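Local coordinates for protein ATP-dependent Clp protease proteolytic subunit (Listeria monocytogenes, PDB 4JCQ) that probably degrades misfolded proteins as a chymotrypsin-like serine peptidase, the proteolytic subunit of the ATP-dependent Clp protease, whose subunits stack as heptameric rings, at residues Thr111-His116 / Asn171-Tyr176; Phe166-Asn171 / Tyr176-Glu181; Asp20-Leu25 / Glu46-Asp51. One frame throughout, in Å; residues are numbered along the deposited sequence.

Contact 1: residues Thr111-His116 / Asn171-Tyr176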
loop_
_atom_site.group_PDB
_atom_site.type_symbol
_atom_site.label_atom_id
_atom_site.label_comp_id
_atom_site.label_asym_id
_atom_site.label_seq_id
_atom_site.Cartn_x
_atom_site.Cartn_y
_atom_site.Cartn_z
ATOM N N THR H 111 11.882 14.100 -29.587
ATOM C CA THR H 111 12.741 13.145 -28.902
ATOM C C THR H 111 14.197 13.509 -29.158
ATOM O O THR H 111 14.562 13.892 -30.273
ATOM C CB THR H 111 12.490 11.703 -29.403
ATOM O OG1 THR H 111 11.082 11.450 -29.458
ATOM C CG2 THR H 111 13.154 10.670 -28.490
ATOM N N ARG H 112 15.021 13.399 -28.121
ATOM C CA ARG H 112 16.469 13.525 -28.271
ATOM C C ARG H 112 17.176 12.244 -27.827
ATOM O O ARG H 112 16.656 11.491 -26.997
ATOM C CB ARG H 112 17.014 14.758 -27.535
ATOM C CG ARG H 112 16.477 14.972 -26.129
ATOM C CD ARG H 112 17.171 16.149 -25.462
ATOM N NE ARG H 112 16.714 16.353 -24.090
ATOM C CZ ARG H 112 17.408 16.992 -23.151
ATOM N NH1 ARG H 112 16.907 17.129 -21.930
ATOM N NH2 ARG H 112 18.605 17.491 -23.428
ATOM N N TYR H 113 18.353 12.005 -28.401
ATOM C CA TYR H 113 19.094 10.756 -28.221
ATOM C C TYR H 113 20.524 11.030 -27.771
ATOM O O TYR H 113 21.156 11.977 -28.243
ATOM C CB TYR H 113 19.109 9.957 -29.533
ATOM C CG TYR H 113 17.747 9.436 -29.946
ATOM C CD1 TYR H 113 17.391 8.109 -29.718
ATOM C CD2 TYR H 113 16.808 10.276 -30.549
ATOM C CE1 TYR H 113 16.142 7.629 -30.083
ATOM C CE2 TYR H 113 15.556 9.806 -30.915
ATOM C CZ TYR H 113 15.230 8.483 -30.676
ATOM O OH TYR H 113 13.990 8.013 -31.032
ATOM N N MET H 114 21.030 10.202 -26.859
ATOM C CA MET H 114 22.423 10.301 -26.411
ATOM C C MET H 114 23.007 8.917 -26.160
ATOM O O MET H 114 22.473 8.156 -25.359
ATOM C CB MET H 114 22.535 11.167 -25.152
ATOM C CG MET H 114 23.968 11.370 -24.671
ATOM S SD MET H 114 24.113 12.501 -23.279
ATOM C CE MET H 114 23.395 11.534 -21.952
ATOM N N ILE H 115 24.107 8.593 -26.837
ATOM C CA ILE H 115 24.694 7.257 -26.696
ATOM C C ILE H 115 25.755 7.148 -25.595
ATOM O O ILE H 115 26.301 6.067 -25.373
ATOM C CB ILE H 115 25.228 6.679 -28.032
ATOM C CG1 ILE H 115 26.506 7.393 -28.485
ATOM C CG2 ILE H 115 24.145 6.697 -29.105
ATOM C CD1 ILE H 115 27.326 6.577 -29.462
ATOM N N HIS H 116 26.028 8.257 -24.908
ATOM C CA HIS H 116 26.932 8.257 -23.752
ATOM C C HIS H 116 26.638 7.112 -22.832
ATOM O O HIS H 116 25.482 6.867 -22.491
ATOM C CB HIS H 116 26.815 9.559 -22.968
ATOM C CG HIS H 116 27.612 9.567 -21.682
ATOM N ND1 HIS H 116 27.049 9.348 -20.479
ATOM C CD2 HIS H 116 28.972 9.763 -21.450
ATOM C CE1 HIS H 116 27.996 9.410 -19.522
ATOM N NE2 HIS H 116 29.172 9.665 -20.118
ATOM N N ASN H 171 16.524 14.178 -36.004
ATOM C CA ASN H 171 17.106 14.126 -37.350
ATOM C C ASN H 171 18.562 13.663 -37.356
ATOM O O ASN H 171 18.970 12.895 -38.228
ATOM C CB ASN H 171 16.970 15.479 -38.054
ATOM C CG ASN H 171 15.547 15.765 -38.505
ATOM O OD1 ASN H 171 14.974 16.801 -38.167
ATOM N ND2 ASN H 171 14.971 14.848 -39.271
ATOM N N GLU H 172 19.336 14.130 -36.378
ATOM C CA GLU H 172 20.729 13.710 -36.217
ATOM C C GLU H 172 20.832 12.234 -35.837
ATOM O O GLU H 172 21.738 11.535 -36.292
ATOM C CB GLU H 172 21.439 14.571 -35.172
ATOM C CG GLU H 172 21.736 15.991 -35.630
ATOM C CD GLU H 172 22.341 16.852 -34.534
ATOM O OE1 GLU H 172 21.999 16.658 -33.347
ATOM O OE2 GLU H 172 23.159 17.733 -34.864
ATOM N N ALA H 173 19.897 11.768 -35.009
ATOM C CA ALA H 173 19.848 10.366 -34.595
ATOM C C ALA H 173 19.503 9.451 -35.767
ATOM O O ALA H 173 19.964 8.310 -35.831
ATOM C CB ALA H 173 18.854 10.181 -33.458
ATOM N N LYS H 174 18.692 9.966 -36.692
ATOM C CA LYS H 174 18.370 9.268 -37.932
ATOM C C LYS H 174 19.609 9.158 -38.824
ATOM O O LYS H 174 19.915 8.082 -39.339
ATOM C CB LYS H 174 17.229 9.982 -38.665
ATOM C CG LYS H 174 16.645 9.217 -39.844
ATOM C CD LYS H 174 15.481 9.982 -40.454
ATOM C CE LYS H 174 14.818 9.203 -41.577
ATOM N NZ LYS H 174 15.664 9.117 -42.798
ATOM N N ASP H 175 20.326 10.270 -38.985
ATOM C CA ASP H 175 21.562 10.303 -39.774
ATOM C C ASP H 175 22.657 9.420 -39.171
ATOM O O ASP H 175 23.486 8.867 -39.894
ATOM C CB ASP H 175 22.072 11.741 -39.916
ATOM C CG ASP H 175 21.115 12.637 -40.694
ATOM O OD1 ASP H 175 21.200 13.871 -40.530
ATOM O OD2 ASP H 175 20.280 12.117 -41.465
ATOM N N TYR H 176 22.643 9.295 -37.845
ATOM C CA TYR H 176 23.619 8.494 -37.108
ATOM C C TYR H 176 23.392 6.991 -37.289
ATOM O O TYR H 176 24.317 6.196 -37.117
ATOM C CB TYR H 176 23.561 8.854 -35.621
ATOM C CG TYR H 176 24.816 8.541 -34.839
ATOM C CD1 TYR H 176 25.868 9.455 -34.779
ATOM C CD2 TYR H 176 24.944 7.340 -34.143
ATOM C CE1 TYR H 176 27.019 9.175 -34.057
ATOM C CE2 TYR H 176 26.087 7.053 -33.416
ATOM C CZ TYR H 176 27.121 7.973 -33.376
ATOM O OH TYR H 176 28.255 7.690 -32.655
#
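Strand 111-114 and the loop that carries it into His116, the predicted catalytic histidine of this S14-family protease, rest on helix 170-176 through two apolar touches, Tyr113 on Ala173 and Ile115 on Tyr176. The first is where the backbones come closest, with the CA atoms of Tyr113 and Ala173 6.4 Å apart. Ala173 CB approaches the base of the tyrosine ring obliquely, 3.6 Å from Tyr113 CD2, while Tyr113 CG and CB also lie within 4 Å of it. It is thus the inner part of the ring that takes the methyl; the far end, Tyr113 OH, is hydrogen-bonded to Ser107 OG. In the second touch the side chains reach out from opposite directions. Ile115 CD1 ends 3.5 Å from Tyr176 OH and 4.2 Å from Tyr176 CZ, again meeting the ring obliquely. With CG roughly anti to the backbone N (chi1 -157°), the Tyr176 ring is directed to this loop, and its hydroxyl is held by a hydrogen bond to Asp161 OD2. Ile115 also packs on Ile178, and its side chain is about 7 Å from that of Ser91, the predicted nucleophile. On the loop itself, His116 O accepts a hydrogen bond from Ser91 OG. No hydrogen bond joins the two segments: both phenol hydroxyls spend their polarity elsewhere, on Ser107 and Asp161, so strand, following loop and helix meet here by largely buried van der Waals contact, with each hydroxyl held by its outside partner.

Contact 2: residues Phe166-Asn171 / Tyr176-Glu181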
loop_
_atom_site.group_PDB
_atom_site.type_symbol
_atom_site.label_atom_id
_atom_site.label_comp_id
_atom_site.label_asym_id
_atom_site.label_seq_id
_atom_site.Cartn_x
_atom_site.Cartn_y
_atom_site.Cartn_z
ATOM N N PHE H 166 26.894 14.258 -25.521
ATOM C CA PHE H 166 26.259 15.113 -26.514
ATOM C C PHE H 166 24.914 14.562 -26.976
ATOM O O PHE H 166 24.773 13.373 -27.278
ATOM C CB PHE H 166 27.199 15.394 -27.696
ATOM C CG PHE H 166 27.360 14.241 -28.641
ATOM C CD1 PHE H 166 26.736 14.255 -29.883
ATOM C CD2 PHE H 166 28.134 13.142 -28.292
ATOM C CE1 PHE H 166 26.881 13.194 -30.759
ATOM C CE2 PHE H 166 28.278 12.076 -29.163
ATOM C CZ PHE H 166 27.656 12.104 -30.399
ATOM N N TRP H 167 23.931 15.449 -27.019
ATOM C CA TRP H 167 22.584 15.091 -27.415
ATOM C C TRP H 167 22.389 15.231 -28.893
ATOM O O TRP H 167 22.795 16.224 -29.499
ATOM C CB TRP H 167 21.578 15.942 -26.658
ATOM C CG TRP H 167 21.444 15.533 -25.213
ATOM C CD1 TRP H 167 22.093 16.080 -24.108
ATOM C CD2 TRP H 167 20.605 14.458 -24.669
ATOM N NE1 TRP H 167 21.719 15.441 -22.952
ATOM C CE2 TRP H 167 20.827 14.458 -23.217
ATOM C CE3 TRP H 167 19.722 13.533 -25.217
ATOM C CZ2 TRP H 167 20.184 13.562 -22.376
ATOM C CZ3 TRP H 167 19.079 12.635 -24.357
ATOM C CH2 TRP H 167 19.306 12.652 -22.971
ATOM N N LEU H 168 21.772 14.214 -29.485
ATOM C CA LEU H 168 21.402 14.240 -30.887
ATOM C C LEU H 168 19.923 14.568 -31.015
ATOM O O LEU H 168 19.090 14.011 -30.293
ATOM C CB LEU H 168 21.684 12.883 -31.540
ATOM C CG LEU H 168 23.135 12.398 -31.614
ATOM C CD1 LEU H 168 23.171 10.895 -31.843
ATOM C CD2 LEU H 168 23.911 13.131 -32.699
ATOM N N SER H 169 19.602 15.473 -31.936
ATOM C CA SER H 169 18.217 15.722 -32.312
ATOM C C SER H 169 17.678 14.482 -33.021
ATOM O O SER H 169 18.449 13.593 -33.398
ATOM C CB SER H 169 18.117 16.944 -33.228
ATOM O OG SER H 169 18.667 16.672 -34.506
ATOM N N VAL H 170 16.362 14.425 -33.202
ATOM C CA VAL H 170 15.726 13.289 -33.871
ATOM C C VAL H 170 16.280 13.079 -35.293
ATOM O O VAL H 170 16.510 11.940 -35.714
ATOM C CB VAL H 170 14.175 13.393 -33.835
ATOM C CG1 VAL H 170 13.664 14.553 -34.686
ATOM C CG2 VAL H 170 13.531 12.079 -34.252
ATOM N N ASN H 171 16.524 14.178 -36.004
ATOM C CA ASN H 171 17.106 14.126 -37.350
ATOM C C ASN H 171 18.562 13.663 -37.356
ATOM O O ASN H 171 18.970 12.895 -38.228
ATOM C CB ASN H 171 16.970 15.479 -38.054
ATOM C CG ASN H 171 15.547 15.765 -38.505
ATOM O OD1 ASN H 171 14.974 16.801 -38.167
ATOM N ND2 ASN H 171 14.971 14.848 -39.271
ATOM N N TYR H 176 22.643 9.295 -37.845
ATOM C CA TYR H 176 23.619 8.494 -37.108
ATOM C C TYR H 176 23.392 6.991 -37.289
ATOM O O TYR H 176 24.317 6.196 -37.117
ATOM C CB TYR H 176 23.561 8.854 -35.621
ATOM C CG TYR H 176 24.816 8.541 -34.839
ATOM C CD1 TYR H 176 25.868 9.455 -34.779
ATOM C CD2 TYR H 176 24.944 7.340 -34.143
ATOM C CE1 TYR H 176 27.019 9.175 -34.057
ATOM C CE2 TYR H 176 26.087 7.053 -33.416
ATOM C CZ TYR H 176 27.121 7.973 -33.376
ATOM O OH TYR H 176 28.255 7.690 -32.655
ATOM N N GLY H 177 22.164 6.611 -37.631
ATOM C CA GLY H 177 21.802 5.205 -37.801
ATOM C C GLY H 177 21.083 4.601 -36.605
ATOM O O GLY H 177 20.873 3.387 -36.550
ATOM N N ILE H 178 20.709 5.446 -35.647
ATOM C CA ILE H 178 19.947 5.009 -34.473
ATOM C C ILE H 178 18.471 4.871 -34.844
ATOM O O ILE H 178 17.881 3.796 -34.697
ATOM C CB ILE H 178 20.111 5.987 -33.284
ATOM C CG1 ILE H 178 21.580 6.070 -32.852
ATOM C CG2 ILE H 178 19.235 5.569 -32.107
ATOM C CD1 ILE H 178 21.913 7.313 -32.047
ATOM N N VAL H 179 17.890 5.963 -35.333
ATOM C CA VAL H 179 16.493 5.995 -35.761
ATOM C C VAL H 179 16.415 5.710 -37.259
ATOM O O VAL H 179 17.192 6.263 -38.037
ATOM C CB VAL H 179 15.852 7.369 -35.460
ATOM C CG1 VAL H 179 14.420 7.435 -35.980
ATOM C CG2 VAL H 179 15.892 7.663 -33.967
ATOM N N ASN H 180 15.485 4.846 -37.658
ATOM C CA ASN H 180 15.268 4.562 -39.074
ATOM C C ASN H 180 14.207 5.466 -39.693
ATOM O O ASN H 180 14.378 5.957 -40.811
ATOM C CB ASN H 180 14.892 3.095 -39.288
ATOM C CG ASN H 180 15.030 2.658 -40.737
ATOM O OD1 ASN H 180 14.073 2.177 -41.347
ATOM N ND2 ASN H 180 16.223 2.820 -41.293
ATOM N N GLU H 181 13.117 5.683 -38.960
ATOM C CA GLU H 181 11.978 6.436 -39.474
ATOM C C GLU H 181 11.354 7.318 -38.395
ATOM O O GLU H 181 11.079 6.860 -37.285
ATOM C CB GLU H 181 10.931 5.472 -40.045
ATOM C CG GLU H 181 9.855 6.129 -40.895
ATOM C CD GLU H 181 8.888 5.127 -41.506
ATOM O OE1 GLU H 181 7.776 5.542 -41.895
ATOM O OE2 GLU H 181 9.232 3.928 -41.601
#
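Leu168 meets Tyr176 and Ile178 with a single methyl group, CD1, and both close apolar contacts run through it. Leu168 CD1 stands over one face of the Tyr176 ring, 4.1 Å above the plane and displaced toward the rim at CG, with the two side chains crossing at about a right angle. The same methyl comes within 3.8 Å of Ile178 CD1. On the leucine, chi1 of -64° puts CG beside the backbone N, and chi2 of 161° then swings CD1 to both partners.

The polar interactions satisfy backbone groups at the two ends of helix 170-176, largely through side chains at its start. There Ser169 is the N-cap: its side chain caps the backbone N of Glu172, and Glu172 OE1 in return binds Ser169 N, completing a capping box. At its finish Gly177, with phi 100°, closes a Schellman motif in which Ile178 N lies 3.0 Å from Ala173 O. The carbonyls of Gly177 and Ile178 are then taken up by hydrogen bonds from the guanidinium of Arg105. Leu168 in turn is tied through its backbone to Tyr113 on strand 111-114.

Capping bonds therefore finish both ends of the short helix, while the two flanking segments meet by apolar contact, with no hydrogen bond between them; the positive phi of the second turn is one at which a CB would run into Tyr176 O, so the position calls for glycine.

Contact 3: residues Asp20-Leu25 / Glu46-Asp51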
loop_
_atom_site.group_PDB
_atom_site.type_symbol
_atom_site.label_atom_id
_atom_site.label_comp_id
_atom_site.label_asym_id
_atom_site.label_seq_id
_atom_site.Cartn_x
_atom_site.Cartn_y
_atom_site.Cartn_z
ATOM N N ASP H 20 -4.196 -6.744 -25.611
ATOM C CA ASP H 20 -4.512 -6.930 -27.030
ATOM C C ASP H 20 -3.773 -5.956 -27.951
ATOM O O ASP H 20 -3.572 -6.247 -29.133
ATOM C CB ASP H 20 -6.024 -6.824 -27.267
ATOM C CG ASP H 20 -6.792 -8.026 -26.734
ATOM O OD1 ASP H 20 -6.212 -9.130 -26.643
ATOM O OD2 ASP H 20 -7.988 -7.864 -26.412
ATOM N N THR H 21 -3.375 -4.806 -27.410
ATOM C CA THR H 21 -2.620 -3.807 -28.176
ATOM C C THR H 21 -1.174 -4.248 -28.413
ATOM O O THR H 21 -0.490 -3.704 -29.283
ATOM C CB THR H 21 -2.616 -2.426 -27.485
ATOM O OG1 THR H 21 -1.915 -2.509 -26.238
ATOM C CG2 THR H 21 -4.035 -1.937 -27.238
ATOM N N ARG H 22 -0.735 -5.246 -27.642
ATOM C CA ARG H 22 0.652 -5.744 -27.635
ATOM C C ARG H 22 1.660 -4.589 -27.571
ATOM O O ARG H 22 2.566 -4.478 -28.402
ATOM C CB ARG H 22 0.943 -6.701 -28.812
ATOM C CG ARG H 22 -0.285 -7.327 -29.461
ATOM C CD ARG H 22 -0.201 -8.832 -29.697
ATOM N NE ARG H 22 1.147 -9.378 -29.874
ATOM C CZ ARG H 22 1.642 -10.389 -29.160
ATOM N NH1 ARG H 22 2.871 -10.833 -29.389
ATOM N NH2 ARG H 22 0.905 -10.968 -28.217
ATOM N N THR H 23 1.471 -3.730 -26.571
ATOM C CA THR H 23 2.306 -2.553 -26.365
ATOM C C THR H 23 2.962 -2.603 -24.986
ATOM O O THR H 23 2.320 -2.946 -23.991
ATOM C CB THR H 23 1.487 -1.251 -26.518
ATOM O OG1 THR H 23 0.891 -1.213 -27.821
ATOM C CG2 THR H 23 2.365 -0.025 -26.350
ATOM N N VAL H 24 4.249 -2.275 -24.944
ATOM C CA VAL H 24 5.006 -2.215 -23.698
ATOM C C VAL H 24 5.593 -0.813 -23.553
ATOM O O VAL H 24 6.167 -0.270 -24.502
ATOM C CB VAL H 24 6.132 -3.279 -23.662
ATOM C CG1 VAL H 24 6.975 -3.153 -22.398
ATOM C CG2 VAL H 24 5.546 -4.683 -23.763
ATOM N N LEU H 25 5.433 -0.224 -22.373
ATOM C CA LEU H 25 6.003 1.089 -22.100
ATOM C C LEU H 25 7.227 0.958 -21.205
ATOM O O LEU H 25 7.164 0.350 -20.136
ATOM C CB LEU H 25 4.968 2.022 -21.458
ATOM C CG LEU H 25 3.624 2.253 -22.160
ATOM C CD1 LEU H 25 2.822 3.298 -21.400
ATOM C CD2 LEU H 25 3.791 2.673 -23.614
ATOM N N GLU H 46 4.464 -13.015 -25.721
ATOM C CA GLU H 46 5.001 -14.107 -26.532
ATOM C C GLU H 46 4.141 -15.368 -26.428
ATOM O O GLU H 46 3.883 -16.031 -27.435
ATOM C CB GLU H 46 6.447 -14.420 -26.132
ATOM C CG GLU H 46 7.060 -15.587 -26.896
ATOM C CD GLU H 46 8.440 -15.977 -26.405
ATOM O OE1 GLU H 46 8.688 -15.939 -25.180
ATOM O OE2 GLU H 46 9.275 -16.339 -27.257
ATOM N N SER H 47 3.698 -15.686 -25.212
ATOM C CA SER H 47 2.887 -16.880 -24.966
ATOM C C SER H 47 1.496 -16.799 -25.602
ATOM O O SER H 47 0.887 -17.827 -25.902
ATOM C CB SER H 47 2.766 -17.154 -23.465
ATOM O OG SER H 47 1.949 -16.189 -22.826
ATOM N N ILE H 48 1.005 -15.578 -25.805
ATOM C CA ILE H 48 -0.309 -15.358 -26.409
ATOM C C ILE H 48 -0.276 -15.582 -27.926
ATOM O O ILE H 48 -1.075 -16.358 -28.455
ATOM C CB ILE H 48 -0.880 -13.967 -26.047
ATOM C CG1 ILE H 48 -1.192 -13.905 -24.547
ATOM C CG2 ILE H 48 -2.137 -13.663 -26.854
ATOM C CD1 ILE H 48 -1.386 -12.505 -24.006
ATOM N N SER H 49 0.649 -14.910 -28.613
ATOM C CA SER H 49 0.803 -15.062 -30.065
ATOM C C SER H 49 2.193 -14.656 -30.556
ATOM O O SER H 49 3.003 -14.120 -29.795
ATOM C CB SER H 49 -0.271 -14.262 -30.814
ATOM O OG SER H 49 -0.034 -12.869 -30.724
ATOM N N ASN H 50 2.452 -14.921 -31.835
ATOM C CA ASN H 50 3.690 -14.510 -32.494
ATOM C C ASN H 50 3.578 -13.145 -33.176
ATOM O O ASN H 50 4.498 -12.718 -33.874
ATOM C CB ASN H 50 4.134 -15.569 -33.510
ATOM C CG ASN H 50 4.694 -16.817 -32.851
ATOM O OD1 ASN H 50 4.295 -17.933 -33.182
ATOM N ND2 ASN H 50 5.625 -16.636 -31.920
ATOM N N ASP H 51 2.447 -12.469 -32.966
ATOM C CA ASP H 51 2.211 -11.131 -33.512
ATOM C C ASP H 51 3.231 -10.115 -32.986
ATOM O O ASP H 51 3.725 -10.261 -31.868
ATOM C CB ASP H 51 0.787 -10.666 -33.188
ATOM C CG ASP H 51 -0.273 -11.379 -34.015
ATOM O OD1 ASP H 51 -1.471 -11.207 -33.708
ATOM O OD2 ASP H 51 0.080 -12.106 -34.971
#
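Arg22 reaches from the turn ahead of strand 23-27 to Ser49 and Asp51, just beyond helix 32-48. Its CB already points toward that loop, and CG leaves it almost eclipsed with the backbone N (chi1 -20°). A bend about CB-CG brings CD to 4.1 Å from Asp51 CB, and another about CG-CD places NE, which is closer still to that methylene, at 3.6 Å from Asp51 CB. NE also gives a weak hydrogen bond to Pro52 O.

At CZ the guanidinium spreads out flat, with Ser49 OG 3.3 Å above its plane and over its centre. This is an oxygen resting on the face, not one bonded at the rim; Ser49 OG itself accepts a weak hydrogen bond from Asp51 N across the short loop.

That loop is the link from helix to strand in the beta-alpha-beta unit made by strand 23-27, helix 32-48 and strand 53-59. Arg22 enters the unit with a left-handed backbone conformation, and its main chain pairs with Thr54 of the neighbouring strand.

NH1 makes the hydrogen bond of the contact, to Asp51 O at 2.7 Å. It is a bent one, 145° at the proton, and the donor is tilted 29° from the carbonyl plane. NH2 passes 4.1 Å from Ile48 CB, which lies near the guanidinium plane, and donates to Leu45 O in the last turn of the helix, where the positive charge probably favours the helix's carbonyl end. The Asp51 carboxylate forms no salt bridge with this group: it is turned nearly perpendicular to the guanidinium, and Asp51 OD1 stays 5.0 Å from Arg22 NE.

Contacts 1 and 2 are neighbours, their centres about 3 Å apart, and both use helix 170-176: contact 1 sets it against strand 111-114, contact 2 joins the chain running into it with the chain leaving it. Tyr176 serves both, and the backbones of Tyr113 and Leu168 tie the two together. Both are largely buried and rely on apolar side chains. Contact 3 lies on the opposite side of the chain's centre, its centre about 27 Å from either, and is a surface contact at a loop of the beta-alpha-beta unit. There a charged arginine does the work, bonding to backbone carbonyls. All three border neighbouring subunits, and contact 3 touches two.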